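PDB 4YME: sensory box/GGDEF family protein from Caulobacter crescentus, which probably takes part in cyclic di-GMP turnover as a membrane-bound GGDEF/EAL protein, of which this chain is the GGDEF domain. Local coordinates for residues I37-D42 against F85-I90. Numbering follows the deposited sequence.
Sequences ICIDLD and FIVVQI
The F85 ring meets segment 37-42 with I39 O at its edge, near the ring plane. L41 approaches the same ring obliquely, its CD1 4.5 Å from F85 CE1. L60, T63 and L67 of helix 53-70 also touch the F85 side chain, and T63 reaches L41 as well. The setting is the central antiparallel sheet of the GGDEF domain, a ferredoxin-like fold. Strands 33-41 and 84-91 are its two inner strands, and the contact is buried about 2 Å from the centre of the domain, centre to centre.

I37 with V87 and I39 with F85 are hydrogen-bonded pairs. C38 with I86 is the non-hydrogen-bonded pair between them. Each hydrogen-bonded pair is closed by two N-H to O bonds, four in all. V87 N lies 2.9 Å from I37 O. I39 N lies 2.8 Å from F85 O. Each of these two oxygens also takes a CA-H contact, and I86 CA comes 3.2 Å from I37 O.

I37, I39, F85 and V87 share one face of the sheet. I39 has CG1 anti to its carbonyl carbon (chi1 -59°), and the chain extends on from there, which places CD1 3.9 Å from V87 CG2. The I39 and V87 side chains meet at an oblique angle. At the I37 end, L102 and L106 of helix 95-109 touch that residue.

C38 and I86 lie on the other face, next to helix 139-156. C38 touches D147 and L150 of that helix, and I86 touches M143. The second torsion of I86 (chi2 -83°) brings its end nearer strand 33-41. There I86 CD1 lies 3.9 Å from C38 CB.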
loop_
_atom_site.group_PDB
_atom_site.type_symbol
_atom_site.label_atom_id
_atom_site.label_comp_id
_atom_site.label_asym_id
_atom_site.label_seq_id
_atom_site.Cartn_x
_atom_site.Cartn_y
_atom_site.Cartn_z
ATOM N N ILE A 37 0.045 0.774 -5.866
ATOM C CA ILE A 37 -1.158 0.917 -5.095
ATOM C C ILE A 37 -0.849 1.694 -3.853
ATOM O O ILE A 37 -0.057 1.230 -3.031
ATOM C CB ILE A 37 -1.766 -0.425 -4.749
ATOM C CG1 ILE A 37 -2.052 -1.234 -6.007
ATOM C CG2 ILE A 37 -3.025 -0.239 -3.936
ATOM C CD1 ILE A 37 -2.390 -2.673 -5.826
ATOM N N CYS A 38 -1.462 2.854 -3.702
ATOM C CA CYS A 38 -1.324 3.667 -2.505
ATOM C C CYS A 38 -2.533 3.456 -1.590
ATOM O O CYS A 38 -3.668 3.505 -2.047
ATOM C CB CYS A 38 -1.187 5.126 -2.951
ATOM S SG CYS A 38 -0.846 6.347 -1.673
ATOM N N ILE A 39 -2.281 3.221 -0.304
ATOM C CA ILE A 39 -3.313 2.802 0.631
ATOM C C ILE A 39 -3.269 3.663 1.858
ATOM O O ILE A 39 -2.181 4.001 2.330
ATOM C CB ILE A 39 -3.030 1.372 1.126
ATOM C CG1 ILE A 39 -2.989 0.385 -0.032
ATOM C CG2 ILE A 39 -4.004 0.942 2.235
ATOM C CD1 ILE A 39 -2.323 -0.953 0.276
ATOM N N ASP A 40 -4.428 4.053 2.379
ATOM C CA ASP A 40 -4.405 4.688 3.684
ATOM C C ASP A 40 -5.545 4.197 4.520
ATOM O O ASP A 40 -6.395 3.497 4.014
ATOM C CB ASP A 40 -4.227 6.169 3.638
ATOM C CG ASP A 40 -5.437 6.925 3.312
ATOM O OD1 ASP A 40 -6.485 6.335 3.026
ATOM O OD2 ASP A 40 -5.317 8.156 3.530
ATOM N N LEU A 41 -5.483 4.443 5.814
ATOM C CA LEU A 41 -6.447 3.881 6.748
ATOM C C LEU A 41 -7.535 4.916 7.065
ATOM O O LEU A 41 -7.254 6.072 7.370
ATOM C CB LEU A 41 -5.747 3.404 8.041
ATOM C CG LEU A 41 -4.714 2.302 7.807
ATOM C CD1 LEU A 41 -4.107 1.900 9.148
ATOM C CD2 LEU A 41 -5.324 1.047 7.071
ATOM N N ASP A 42 -8.768 4.442 7.082
ATOM C CA ASP A 42 -9.933 5.340 7.236
ATOM C C ASP A 42 -10.027 5.937 8.622
ATOM O O ASP A 42 -10.533 7.073 8.782
ATOM C CB ASP A 42 -11.206 4.595 6.878
ATOM C CG ASP A 42 -11.346 4.340 5.365
ATOM O OD1 ASP A 42 -10.527 4.784 4.549
ATOM O OD2 ASP A 42 -12.294 3.633 5.051
ATOM N N PHE A 85 0.570 3.540 3.055
ATOM C CA PHE A 85 1.271 2.333 2.624
ATOM C C PHE A 85 1.281 2.271 1.113
ATOM O O PHE A 85 0.437 2.901 0.429
ATOM C CB PHE A 85 0.589 1.124 3.172
ATOM C CG PHE A 85 0.626 1.025 4.691
ATOM C CD1 PHE A 85 -0.285 1.664 5.483
ATOM C CD2 PHE A 85 1.576 0.206 5.302
ATOM C CE1 PHE A 85 -0.254 1.523 6.867
ATOM C CE2 PHE A 85 1.617 0.067 6.676
ATOM C CZ PHE A 85 0.692 0.746 7.484
ATOM N N ILE A 86 2.248 1.536 0.551
ATOM C CA ILE A 86 2.327 1.325 -0.875
ATOM C C ILE A 86 2.550 -0.145 -1.123
ATOM O O ILE A 86 3.394 -0.792 -0.457
ATOM C CB ILE A 86 3.488 2.097 -1.507
ATOM C CG1 ILE A 86 3.337 3.577 -1.318
ATOM C CG2 ILE A 86 3.702 1.692 -2.976
ATOM C CD1 ILE A 86 2.503 4.194 -2.274
ATOM N N VAL A 87 1.839 -0.691 -2.103
ATOM C CA VAL A 87 2.110 -2.032 -2.601
ATOM C C VAL A 87 2.464 -1.924 -4.054
ATOM O O VAL A 87 1.787 -1.242 -4.839
ATOM C CB VAL A 87 0.895 -2.971 -2.425
ATOM C CG1 VAL A 87 1.117 -4.253 -3.171
ATOM C CG2 VAL A 87 0.597 -3.189 -0.938
ATOM N N VAL A 88 3.571 -2.551 -4.430
ATOM C CA VAL A 88 3.967 -2.677 -5.819
ATOM C C VAL A 88 3.728 -4.087 -6.282
ATOM O O VAL A 88 4.268 -5.030 -5.717
ATOM C CB VAL A 88 5.437 -2.241 -6.035
ATOM C CG1 VAL A 88 5.840 -2.467 -7.487
ATOM C CG2 VAL A 88 5.686 -0.825 -5.578
ATOM N N GLN A 89 2.884 -4.213 -7.314
ATOM C CA GLN A 89 2.500 -5.511 -7.862
ATOM C C GLN A 89 3.220 -5.732 -9.189
ATOM O O GLN A 89 3.109 -4.941 -10.103
ATOM C CB GLN A 89 0.999 -5.511 -8.142
ATOM C CG GLN A 89 0.560 -6.852 -8.682
ATOM C CD GLN A 89 -0.849 -6.771 -9.289
ATOM O OE1 GLN A 89 -1.173 -5.835 -10.055
ATOM N NE2 GLN A 89 -1.648 -7.731 -8.962
ATOM N N ILE A 90 3.963 -6.842 -9.254
ATOM C CA ILE A 90 4.494 -7.363 -10.507
ATOM C C ILE A 90 3.753 -8.655 -10.807
ATOM O O ILE A 90 3.749 -9.579 -10.011
ATOM C CB ILE A 90 5.993 -7.637 -10.418
ATOM C CG1 ILE A 90 6.791 -6.361 -10.225
ATOM C CG2 ILE A 90 6.475 -8.300 -11.710
ATOM C CD1 ILE A 90 8.278 -6.522 -9.874
#